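Local coordinates for alpha,alpha-trehalose-phosphate synthase (UDP-forming) (Burkholderia xenovorans, PDB 5V0T), which belongs to glycosyltransferase family 20 and, as a GT-B protein, binds its ligands in the cleft between two Rossmann-like domains, at residues T93-F98 with V275-Y280; G114-N119 with R180-A185; Q301-S306 with L342-I347. One frame throughout, in Å; residues are numbered along the deposited sequence. Where two conformers were deposited one is given.

Contact 1. Residues T93-F98 with V275-Y280; sequences TLWPAF and VDRLDY. With UDP (uridine-5'-diphosphate), chain I; G6P (6-O-phosphono-alpha-D-glucopyranose), chain J.
W95 spans the space between the end of helix 79-98 and the loop 275-280, a worked example of how one indole can join the two halves of a binding cleft. Its NE1 donates to D279 OD1 at 3.1 Å in a bent bond (146° at the hydrogen) that meets the oxygen on its syn side and is tilted from the indole plane. At the same edge, W95 CD1 lies 3.3 Å from Y280 OH, and this hydroxyl also touches P96 CB at 3.5 Å. The W95 and Y280 rings meet obliquely, with planes at 68°. CG of W95 is anti to the backbone N (chi1 180°), which carries the six-membered ring out toward the ligands: CZ3 is 4.0 Å from C2 of 6-O-phosphono-alpha-D-glucopyranose, and CH2 is 3.4 Å from R277 NH2.

R277 faces the diphosphate with two N-H groups, NE to O3B of UDP at 2.7 Å and NH2 to O2B at 2.9 Å. Its third nitrogen, NH1, forms a salt bridge with D279 OD2 at 3.0 Å, using the anti lone pair of that oxygen, while O5 of the sugar phosphate lies over one face of the guanidinium.

Farther out, Y321 OH and S281 N bond to the two carboxylate oxygens of D279, and T314 OG1 bonds to R277 NH1. D279 is thus a second-shell residue that orients both W95 and R277. With bonds on all three of its nitrogens, the guanidinium is held against rotation, and its positive charge probably helps to offset the negative charge of the terminal phosphate.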
loop_
_atom_site.group_PDB
_atom_site.type_symbol
_atom_site.label_atom_id
_atom_site.label_comp_id
_atom_site.label_asym_id
_atom_site.label_seq_id
_atom_site.Cartn_x
_atom_site.Cartn_y
_atom_site.Cartn_z
ATOM N N THR A 93 2.948 -3.209 16.350
ATOM C CA THR A 93 1.598 -3.123 16.885
ATOM C C THR A 93 0.593 -2.745 15.806
ATOM O O THR A 93 -0.323 -3.527 15.521
ATOM C CB THR A 93 1.530 -2.117 18.042
ATOM O OG1 THR A 93 2.406 -2.544 19.091
ATOM C CG2 THR A 93 0.099 -2.009 18.571
ATOM N N LEU A 94 0.742 -1.559 15.202
ATOM C CA LEU A 94 -0.299 -1.027 14.324
ATOM C C LEU A 94 -0.401 -1.827 13.035
ATOM O O LEU A 94 -1.505 -2.200 12.616
ATOM C CB LEU A 94 -0.037 0.450 14.003
ATOM C CG LEU A 94 -0.209 1.417 15.183
ATOM C CD1 LEU A 94 0.043 2.891 14.782
ATOM C CD2 LEU A 94 -1.578 1.234 15.832
ATOM N N TRP A 95 0.734 -2.057 12.363
ATOM C CA TRP A 95 0.680 -2.768 11.083
ATOM C C TRP A 95 0.020 -4.133 11.214
ATOM O O TRP A 95 -0.929 -4.404 10.457
ATOM C CB TRP A 95 2.078 -2.891 10.466
ATOM C CG TRP A 95 2.044 -3.634 9.143
ATOM C CD1 TRP A 95 2.181 -4.973 8.956
ATOM C CD2 TRP A 95 1.844 -3.062 7.842
ATOM N NE1 TRP A 95 2.073 -5.282 7.613
ATOM C CE2 TRP A 95 1.882 -4.123 6.909
ATOM C CE3 TRP A 95 1.666 -1.751 7.371
ATOM C CZ2 TRP A 95 1.731 -3.919 5.527
ATOM C CZ3 TRP A 95 1.526 -1.545 5.991
ATOM C CH2 TRP A 95 1.548 -2.626 5.092
ATOM N N PRO A 96 0.429 -5.020 12.137
ATOM C CA PRO A 96 -0.273 -6.312 12.229
ATOM C C PRO A 96 -1.728 -6.166 12.640
ATOM O O PRO A 96 -2.586 -6.869 12.092
ATOM C CB PRO A 96 0.550 -7.101 13.258
ATOM C CG PRO A 96 1.351 -6.077 13.991
ATOM C CD PRO A 96 1.602 -4.968 13.030
ATOM N N ALA A 97 -2.040 -5.245 13.561
ATOM C CA ALA A 97 -3.412 -5.132 14.062
ATOM C C ALA A 97 -4.361 -4.663 12.968
ATOM O O ALA A 97 -5.459 -5.210 12.806
ATOM C CB ALA A 97 -3.465 -4.175 15.251
ATOM N N PHE A 98 -3.948 -3.645 12.208
ATOM C CA PHE A 98 -4.784 -3.064 11.165
ATOM C C PHE A 98 -4.883 -3.975 9.947
ATOM O O PHE A 98 -5.800 -3.809 9.136
ATOM C CB PHE A 98 -4.236 -1.696 10.730
ATOM C CG PHE A 98 -4.538 -0.563 11.687
ATOM C CD1 PHE A 98 -4.384 -0.718 13.065
ATOM C CD2 PHE A 98 -4.935 0.672 11.201
ATOM C CE1 PHE A 98 -4.650 0.326 13.939
ATOM C CE2 PHE A 98 -5.200 1.726 12.066
ATOM C CZ PHE A 98 -5.052 1.557 13.436
ATOM N N VAL A 275 4.238 -9.090 -7.750
ATOM C CA VAL A 275 5.208 -8.138 -7.203
ATOM C C VAL A 275 4.679 -7.687 -5.851
ATOM O O VAL A 275 3.622 -7.050 -5.791
ATOM C CB VAL A 275 5.410 -6.903 -8.097
ATOM C CG1 VAL A 275 6.404 -5.968 -7.435
ATOM C CG2 VAL A 275 5.873 -7.286 -9.505
ATOM N N ASP A 276 5.406 -8.003 -4.774
ATOM C CA ASP A 276 4.955 -7.733 -3.408
ATOM C C ASP A 276 6.163 -7.541 -2.511
ATOM O O ASP A 276 7.036 -8.407 -2.502
ATOM C CB ASP A 276 4.147 -8.905 -2.814
ATOM C CG ASP A 276 2.987 -9.345 -3.672
ATOM O OD1 ASP A 276 3.224 -9.972 -4.728
ATOM O OD2 ASP A 276 1.825 -9.110 -3.256
ATOM N N ARG A 277 6.196 -6.474 -1.705
ATOM C CA ARG A 277 7.063 -6.530 -0.527
ATOM C C ARG A 277 6.811 -7.862 0.179
ATOM O O ARG A 277 5.675 -8.343 0.225
ATOM C CB ARG A 277 6.783 -5.357 0.420
ATOM C CG ARG A 277 7.241 -3.972 -0.077
ATOM C CD ARG A 277 6.955 -2.879 1.003
ATOM N NE ARG A 277 5.545 -2.909 1.374
ATOM C CZ ARG A 277 5.061 -3.471 2.479
ATOM N NH1 ARG A 277 5.872 -4.011 3.383
ATOM N NH2 ARG A 277 3.754 -3.483 2.677
ATOM N N LEU A 278 7.871 -8.501 0.682
ATOM C CA LEU A 278 7.688 -9.799 1.340
ATOM C C LEU A 278 7.161 -9.550 2.758
ATOM O O LEU A 278 7.845 -9.698 3.776
ATOM C CB LEU A 278 8.969 -10.633 1.314
ATOM C CG LEU A 278 8.744 -12.159 1.250
ATOM C CD1 LEU A 278 10.054 -12.938 1.075
ATOM C CD2 LEU A 278 8.025 -12.675 2.525
ATOM N N ASP A 279 5.889 -9.179 2.793
ATOM C CA ASP A 279 5.146 -8.852 3.995
ATOM C C ASP A 279 4.142 -9.971 4.275
ATOM O O ASP A 279 3.569 -10.542 3.343
ATOM C CB ASP A 279 4.442 -7.502 3.783
ATOM C CG ASP A 279 3.957 -6.876 5.072
ATOM O OD1 ASP A 279 3.183 -7.516 5.822
ATOM O OD2 ASP A 279 4.374 -5.730 5.344
ATOM N N TYR A 280 3.916 -10.292 5.557
ATOM C CA TYR A 280 2.899 -11.299 5.855
ATOM C C TYR A 280 1.490 -10.853 5.445
ATOM O O TYR A 280 0.599 -11.693 5.285
ATOM C CB TYR A 280 2.934 -11.678 7.346
ATOM C CG TYR A 280 2.982 -10.512 8.311
ATOM C CD1 TYR A 280 1.857 -9.743 8.565
ATOM C CD2 TYR A 280 4.161 -10.179 8.963
ATOM C CE1 TYR A 280 1.900 -8.678 9.472
ATOM C CE2 TYR A 280 4.222 -9.118 9.845
ATOM C CZ TYR A 280 3.093 -8.377 10.099
ATOM O OH TYR A 280 3.179 -7.335 10.994
HETATM N N1 UDP I . 7.460 -1.399 -6.338
HETATM C C2 UDP I . 8.653 -0.963 -6.894
HETATM N N3 UDP I . 9.657 -1.888 -6.915
HETATM C C4 UDP I . 9.596 -3.184 -6.452
HETATM C C5 UDP I . 8.326 -3.569 -5.894
HETATM C C6 UDP I . 7.317 -2.684 -5.868
HETATM O O2 UDP I . 8.811 0.166 -7.324
HETATM O O4 UDP I . 10.596 -3.906 -6.546
HETATM C "C1'" UDP I . 6.346 -0.447 -6.301
HETATM C "C2'" UDP I . 5.128 -0.901 -7.101
HETATM O "O2'" UDP I . 5.285 -0.537 -8.462
HETATM C "C3'" UDP I . 4.013 -0.123 -6.399
HETATM C "C4'" UDP I . 4.481 -0.112 -4.938
HETATM O "O4'" UDP I . 5.908 -0.330 -4.967
HETATM O "O3'" UDP I . 3.893 1.217 -6.868
HETATM C "C5'" UDP I . 3.831 -1.133 -4.044
HETATM O "O5'" UDP I . 2.570 -0.584 -3.614
HETATM P PA UDP I . 1.365 -1.520 -3.193
HETATM O O1A UDP I . 1.157 -2.630 -4.202
HETATM O O2A UDP I . 0.198 -0.635 -2.953
HETATM O O3A UDP I . 1.823 -2.221 -1.853
HETATM P PB UDP I . 2.637 -1.770 -0.570
HETATM O O1B UDP I . 2.281 -0.288 -0.414
HETATM O O2B UDP I . 1.969 -2.584 0.558
HETATM O O3B UDP I . 4.089 -2.030 -0.721
HETATM C C1 G6P J . 2.996 0.582 2.916
HETATM C C2 G6P J . 2.695 1.645 3.960
HETATM C C3 G6P J . 3.624 2.848 3.780
HETATM C C4 G6P J . 5.077 2.368 3.806
HETATM C C5 G6P J . 5.276 1.281 2.747
HETATM C C6 G6P J . 6.734 0.819 2.722
HETATM O O1 G6P J . 2.739 1.163 1.644
HETATM O O2 G6P J . 1.313 2.033 3.863
HETATM O O3 G6P J . 3.391 3.751 4.874
HETATM O O4 G6P J . 5.962 3.469 3.513
HETATM O O5 G6P J . 4.376 0.189 2.993
HETATM O O6 G6P J . 7.133 0.380 4.032
HETATM P P G6P J . 8.397 1.073 4.751
HETATM O O1P G6P J . 9.619 0.584 4.016
HETATM O O2P G6P J . 8.292 0.626 6.182
HETATM O O3P G6P J . 8.182 2.559 4.567
#

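Contact 2. Residues G114-N119 with R180-A185; sequences GYWRVN and RELVEA
W116 projects from helix 109-126 and sets the far end of its indole against helix 179-186, where CH2 is 3.8 Å from A185 CB and 3.7 Å from E181 O. This is the close part of the contact: the carbonyl oxygen lies at the ring edge, near its plane, while the alanine methyl approaches obliquely. A chi1 of -140°, well away from a staggered value, swings the indole toward the neighbouring helix. Next to it, L182 CD2 reaches Y115 CE2 at 4.1 Å, the two side chains crossing at about a right angle.

On the inner side, N119 ND2 lies over the centre of the Y115 ring and donates to Y115 O at 3.1 Å, while Y115 OH bonds to Y141 O. The outer side is looser. E181 starts toward the tryptophan, but its carboxylate turns away toward solvent, and its CB comes no nearer than 4.4 Å to W116 CH2.

The two short helical segments run nearly parallel, at 19°, yet their axes stay 13.2 Å apart, a spacing bridged by large side chains rather than by close backbone packing. P145, in the loop just before helix 146-152, and Q148, within that helix, also touch W116, and helix 79-98 packs against Y115 through S90 and L94.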
loop_
_atom_site.group_PDB
_atom_site.type_symbol
_atom_site.label_atom_id
_atom_site.label_comp_id
_atom_site.label_asym_id
_atom_site.label_seq_id
_atom_site.Cartn_x
_atom_site.Cartn_y
_atom_site.Cartn_z
ATOM N N GLY A 114 7.315 6.114 23.254
ATOM C CA GLY A 114 8.266 6.654 22.292
ATOM C C GLY A 114 7.616 7.025 20.969
ATOM O O GLY A 114 7.953 8.048 20.366
ATOM N N TYR A 115 6.680 6.198 20.500
ATOM C CA TYR A 115 5.851 6.543 19.350
ATOM C C TYR A 115 5.211 7.915 19.521
ATOM O O TYR A 115 5.257 8.759 18.614
ATOM C CB TYR A 115 4.786 5.463 19.179
ATOM C CG TYR A 115 3.688 5.710 18.163
ATOM C CD1 TYR A 115 3.869 5.370 16.828
ATOM C CD2 TYR A 115 2.452 6.224 18.549
ATOM C CE1 TYR A 115 2.848 5.542 15.887
ATOM C CE2 TYR A 115 1.425 6.408 17.616
ATOM C CZ TYR A 115 1.633 6.065 16.289
ATOM O OH TYR A 115 0.627 6.226 15.352
ATOM N N TRP A 116 4.595 8.145 20.682
ATOM C CA TRP A 116 3.992 9.443 20.970
ATOM C C TRP A 116 5.046 10.540 21.022
ATOM O O TRP A 116 4.829 11.651 20.521
ATOM C CB TRP A 116 3.240 9.386 22.309
ATOM C CG TRP A 116 1.951 10.127 22.272
ATOM C CD1 TRP A 116 1.705 11.397 22.724
ATOM C CD2 TRP A 116 0.728 9.655 21.710
ATOM N NE1 TRP A 116 0.388 11.731 22.488
ATOM C CE2 TRP A 116 -0.230 10.680 21.865
ATOM C CE3 TRP A 116 0.347 8.456 21.096
ATOM C CZ2 TRP A 116 -1.545 10.540 21.436
ATOM C CZ3 TRP A 116 -0.954 8.315 20.675
ATOM C CH2 TRP A 116 -1.891 9.353 20.850
ATOM N N ARG A 117 6.188 10.250 21.649
ATOM C CA ARG A 117 7.255 11.241 21.775
ATOM C C ARG A 117 7.849 11.607 20.417
ATOM O O ARG A 117 8.121 12.783 20.151
ATOM C CB ARG A 117 8.339 10.709 22.720
ATOM C CG ARG A 117 9.524 11.656 22.934
ATOM C CD ARG A 117 10.674 11.003 23.716
ATOM N NE ARG A 117 11.335 9.979 22.910
ATOM C CZ ARG A 117 11.262 8.677 23.150
ATOM N NH1 ARG A 117 10.578 8.232 24.197
ATOM N NH2 ARG A 117 11.882 7.819 22.348
ATOM N N VAL A 118 8.063 10.618 19.543
ATOM C CA VAL A 118 8.658 10.904 18.240
ATOM C C VAL A 118 7.708 11.737 17.385
ATOM O O VAL A 118 8.137 12.657 16.682
ATOM C CB VAL A 118 9.065 9.588 17.548
ATOM C CG1 VAL A 118 9.438 9.816 16.075
ATOM C CG2 VAL A 118 10.219 8.963 18.310
ATOM N N ASN A 119 6.403 11.453 17.451
ATOM C CA ASN A 119 5.434 12.307 16.765
ATOM C C ASN A 119 5.554 13.757 17.213
ATOM O O ASN A 119 5.522 14.680 16.390
ATOM C CB ASN A 119 4.013 11.795 17.011
ATOM C CG ASN A 119 3.526 10.907 15.897
ATOM O OD1 ASN A 119 2.850 11.372 14.980
ATOM N ND2 ASN A 119 3.871 9.621 15.959
ATOM N N ARG A 180 -8.149 3.764 22.338
ATOM C CA ARG A 180 -8.921 4.975 22.606
ATOM C C ARG A 180 -8.073 6.228 22.430
ATOM O O ARG A 180 -8.547 7.229 21.881
ATOM C CB ARG A 180 -9.517 4.926 24.014
ATOM C CG ARG A 180 -10.334 6.168 24.380
ATOM C CD ARG A 180 -10.990 6.028 25.750
ATOM N NE ARG A 180 -11.741 7.224 26.128
ATOM C CZ ARG A 180 -13.038 7.408 25.891
ATOM N NH1 ARG A 180 -13.628 8.533 26.279
ATOM N NH2 ARG A 180 -13.748 6.472 25.268
ATOM N N GLU A 181 -6.818 6.191 22.887
ATOM C CA GLU A 181 -5.926 7.336 22.710
ATOM C C GLU A 181 -5.626 7.570 21.233
ATOM O O GLU A 181 -5.509 8.718 20.786
ATOM C CB GLU A 181 -4.624 7.122 23.492
ATOM C CG GLU A 181 -4.753 7.197 25.009
ATOM C CD GLU A 181 -5.516 6.017 25.636
ATOM O OE1 GLU A 181 -5.589 4.913 25.037
ATOM O OE2 GLU A 181 -6.060 6.208 26.749
ATOM N N LEU A 182 -5.487 6.489 20.465
ATOM C CA LEU A 182 -5.253 6.621 19.029
ATOM C C LEU A 182 -6.443 7.273 18.340
ATOM O O LEU A 182 -6.280 8.201 17.538
ATOM C CB LEU A 182 -4.967 5.248 18.409
ATOM C CG LEU A 182 -3.601 4.632 18.708
ATOM C CD1 LEU A 182 -3.571 3.168 18.284
ATOM C CD2 LEU A 182 -2.528 5.425 17.979
ATOM N N VAL A 183 -7.655 6.794 18.625
ATOM C CA VAL A 183 -8.808 7.347 17.920
ATOM C C VAL A 183 -9.072 8.779 18.365
ATOM O O VAL A 183 -9.454 9.631 17.559
ATOM C CB VAL A 183 -10.047 6.453 18.104
ATOM C CG1 VAL A 183 -11.263 7.102 17.446
ATOM C CG2 VAL A 183 -9.795 5.062 17.494
ATOM N N GLU A 184 -8.873 9.077 19.648
ATOM C CA GLU A 184 -9.028 10.462 20.078
ATOM C C GLU A 184 -8.040 11.370 19.355
ATOM O O GLU A 184 -8.404 12.459 18.895
ATOM C CB GLU A 184 -8.859 10.571 21.595
ATOM C CG GLU A 184 -8.951 12.005 22.084
ATOM C CD GLU A 184 -8.960 12.116 23.598
ATOM O OE1 GLU A 184 -9.429 13.152 24.107
ATOM O OE2 GLU A 184 -8.498 11.172 24.270
ATOM N N ALA A 185 -6.790 10.920 19.214
ATOM C CA ALA A 185 -5.797 11.692 18.470
ATOM C C ALA A 185 -6.231 11.913 17.022
ATOM O O ALA A 185 -6.037 13.004 16.469
ATOM C CB ALA A 185 -4.440 10.983 18.521
#

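Contact 3. Residues Q301-S306 with L342-I347; sequences QRNKVS and LDWTPI. With EDO (1,2-ethanediol), chain K.
W344 lays its indole against the turn of residues 301-306, and following it outward from the backbone shows how a tryptophan can be fixed on several sides at once. CB begins 3.2 Å from N303 OD1. With CG anti to the backbone N (chi1 -177°), the ring extends under the backbone of the turn, its plane only 23° from that of the N303 amide. Over the five-membered ring sits N303 CA, 3.7 Å from the centroid and close to the ring normal, a CH-pi contact. At the edge, NE1 donates to V305 O at 2.8 Å, from above the carbonyl plane, and makes a weak second bond to S306 OG at 3.1 Å. Both bonds are bent, as expected for one N-H shared between two acceptors. Farther along, the six-membered ring passes beneath N303 N. At its tip, W344 CH2 stops 3.7 Å from R302 CA. P346 CG lies over the opposite face, toward the rim, so the indole is sandwiched between the turn and the proline that follows it by two residues.

N303 also binds on its other branch: ND2 donates to D343 OD1 at 3.1 Å, with the amide and carboxylate planes nearly perpendicular. A 1,2-ethanediol, probably from the crystallisation liquor, joins S306 OG (2.9 Å to its O1) and T345 N across the same edge.

L295 of helix 284-297 packs on W344 as well, and a backbone bond between P346 and F307 begins the pairing of the two strands. Strand 305-310, helix 319-339 and strand 347-350 form a beta-alpha-beta crossover, the repeating unit of Rossmann-like domains, and this contact joins the entries to its two parallel strands.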
loop_
_atom_site.group_PDB
_atom_site.type_symbol
_atom_site.label_atom_id
_atom_site.label_comp_id
_atom_site.label_asym_id
_atom_site.label_seq_id
_atom_site.Cartn_x
_atom_site.Cartn_y
_atom_site.Cartn_z
ATOM N N GLN A 301 -0.877 -27.985 -17.550
ATOM C CA GLN A 301 -0.181 -26.745 -17.218
ATOM C C GLN A 301 1.299 -26.957 -16.913
ATOM O O GLN A 301 2.074 -25.992 -16.964
ATOM C CB GLN A 301 -0.842 -26.053 -16.019
ATOM C CG GLN A 301 -2.210 -25.429 -16.295
ATOM C CD GLN A 301 -2.167 -24.294 -17.308
ATOM O OE1 GLN A 301 -1.106 -23.736 -17.600
ATOM N NE2 GLN A 301 -3.328 -23.949 -17.854
ATOM N N ARG A 302 1.709 -28.184 -16.596
ATOM C CA ARG A 302 3.099 -28.431 -16.230
ATOM C C ARG A 302 4.004 -28.187 -17.429
ATOM O O ARG A 302 3.683 -28.575 -18.555
ATOM C CB ARG A 302 3.259 -29.853 -15.700
ATOM C CG ARG A 302 2.476 -30.082 -14.382
ATOM C CD ARG A 302 2.453 -31.549 -14.001
ATOM N NE ARG A 302 1.395 -31.812 -13.031
ATOM C CZ ARG A 302 1.094 -33.013 -12.557
ATOM N NH1 ARG A 302 1.775 -34.077 -12.964
ATOM N NH2 ARG A 302 0.104 -33.152 -11.685
ATOM N N ASN A 303 5.120 -27.495 -17.183
ATOM C CA ASN A 303 6.088 -27.071 -18.193
ATOM C C ASN A 303 5.486 -26.110 -19.217
ATOM O O ASN A 303 6.132 -25.803 -20.222
ATOM C CB ASN A 303 6.737 -28.276 -18.907
ATOM C CG ASN A 303 8.234 -28.084 -19.147
ATOM O OD1 ASN A 303 8.723 -26.954 -19.180
ATOM N ND2 ASN A 303 8.969 -29.190 -19.321
ATOM N N LYS A 304 4.263 -25.609 -18.986
ATOM C CA LYS A 304 3.633 -24.656 -19.893
ATOM C C LYS A 304 3.385 -23.296 -19.256
ATOM O O LYS A 304 2.844 -22.407 -19.920
ATOM C CB LYS A 304 2.309 -25.217 -20.428
ATOM C CG LYS A 304 2.465 -26.572 -21.108
ATOM C CD LYS A 304 3.593 -26.540 -22.117
ATOM C CE LYS A 304 3.593 -27.770 -23.019
ATOM N NZ LYS A 304 2.563 -27.689 -24.082
ATOM N N VAL A 305 3.750 -23.110 -17.991
ATOM C CA VAL A 305 3.562 -21.841 -17.303
ATOM C C VAL A 305 4.642 -21.744 -16.237
ATOM O O VAL A 305 5.111 -22.761 -15.718
ATOM C CB VAL A 305 2.136 -21.732 -16.694
ATOM C CG1 VAL A 305 1.875 -22.869 -15.711
ATOM C CG2 VAL A 305 1.905 -20.366 -16.015
ATOM N N SER A 306 5.064 -20.523 -15.938
ATOM C CA SER A 306 5.942 -20.256 -14.808
ATOM C C SER A 306 5.409 -19.059 -14.036
ATOM O O SER A 306 4.707 -18.206 -14.582
ATOM C CB SER A 306 7.390 -19.985 -15.244
ATOM O OG SER A 306 8.069 -21.199 -15.494
ATOM N N LEU A 342 14.187 -30.836 -15.868
ATOM C CA LEU A 342 15.524 -30.346 -16.204
ATOM C C LEU A 342 15.489 -28.999 -16.911
ATOM O O LEU A 342 16.458 -28.242 -16.826
ATOM C CB LEU A 342 16.256 -31.349 -17.096
ATOM C CG LEU A 342 16.551 -32.725 -16.503
ATOM C CD1 LEU A 342 17.192 -33.591 -17.538
ATOM C CD2 LEU A 342 17.463 -32.589 -15.274
ATOM N N ASP A 343 14.393 -28.671 -17.594
ATOM C CA ASP A 343 14.292 -27.410 -18.320
ATOM C C ASP A 343 13.176 -26.513 -17.800
ATOM O O ASP A 343 12.766 -25.588 -18.499
ATOM C CB ASP A 343 14.089 -27.671 -19.814
ATOM C CG ASP A 343 12.764 -28.366 -20.113
ATOM O OD1 ASP A 343 12.093 -28.847 -19.172
ATOM O OD2 ASP A 343 12.386 -28.434 -21.295
ATOM N N TRP A 344 12.678 -26.745 -16.585
ATOM C CA TRP A 344 11.530 -25.987 -16.100
ATOM C C TRP A 344 11.672 -25.748 -14.608
ATOM O O TRP A 344 11.740 -26.707 -13.834
ATOM C CB TRP A 344 10.215 -26.725 -16.383
ATOM C CG TRP A 344 8.994 -25.947 -15.951
ATOM C CD1 TRP A 344 8.751 -24.612 -16.147
ATOM C CD2 TRP A 344 7.861 -26.457 -15.237
ATOM N NE1 TRP A 344 7.522 -24.268 -15.621
ATOM C CE2 TRP A 344 6.962 -25.383 -15.051
ATOM C CE3 TRP A 344 7.509 -27.722 -14.757
ATOM C CZ2 TRP A 344 5.745 -25.537 -14.394
ATOM C CZ3 TRP A 344 6.292 -27.872 -14.110
ATOM C CH2 TRP A 344 5.427 -26.789 -13.935
ATOM N N THR A 345 11.715 -24.479 -14.219
ATOM C CA THR A 345 11.597 -24.081 -12.822
ATOM C C THR A 345 10.219 -23.462 -12.639
ATOM O O THR A 345 9.959 -22.379 -13.186
ATOM C CB THR A 345 12.696 -23.086 -12.423
ATOM O OG1 THR A 345 13.977 -23.700 -12.599
ATOM C CG2 THR A 345 12.541 -22.667 -10.951
ATOM N N PRO A 346 9.299 -24.119 -11.925
ATOM C CA PRO A 346 7.923 -23.584 -11.829
ATOM C C PRO A 346 7.815 -22.194 -11.217
ATOM O O PRO A 346 7.102 -21.341 -11.773
ATOM C CB PRO A 346 7.211 -24.636 -10.966
ATOM C CG PRO A 346 7.954 -25.893 -11.238
ATOM C CD PRO A 346 9.397 -25.483 -11.387
ATOM N N ILE A 347 8.469 -21.942 -10.078
ATOM C CA ILE A 347 8.400 -20.645 -9.395
ATOM C C ILE A 347 9.764 -19.965 -9.488
ATOM O O ILE A 347 10.781 -20.527 -9.058
ATOM C CB ILE A 347 7.957 -20.781 -7.928
ATOM C CG1 ILE A 347 6.547 -21.400 -7.854
ATOM C CG2 ILE A 347 7.997 -19.400 -7.225
ATOM C CD1 ILE A 347 6.035 -21.636 -6.420
HETATM C C1 EDO K . 11.143 -20.503 -17.001
HETATM O O1 EDO K . 10.022 -21.076 -17.689
HETATM C C2 EDO K . 11.570 -21.454 -15.888
HETATM O O2 EDO K . 12.290 -22.567 -16.446
#

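The three contacts sample both halves of the GT-B architecture. Contact 1 bridges them at the ligands, with its centre about 9 Å from the centre of the chain. Contact 2 is nested within the chain loop that contact 1 closes and touches it directly: L94 CD1 is 3.4 Å from Y115 OH, and L94 CD2 is 3.7 Å from L182 CD1. Helix 79-98 therefore connects the pocket to the helices behind it. Contact 3 lies on the other side of the chain's centre from contact 2, its own centre about 30 Å from that of contact 1 and about 50 Å from that of contact 2. It joins strand starts in the parallel sheet whose strand 270-275 leads into the UDP-binding loop.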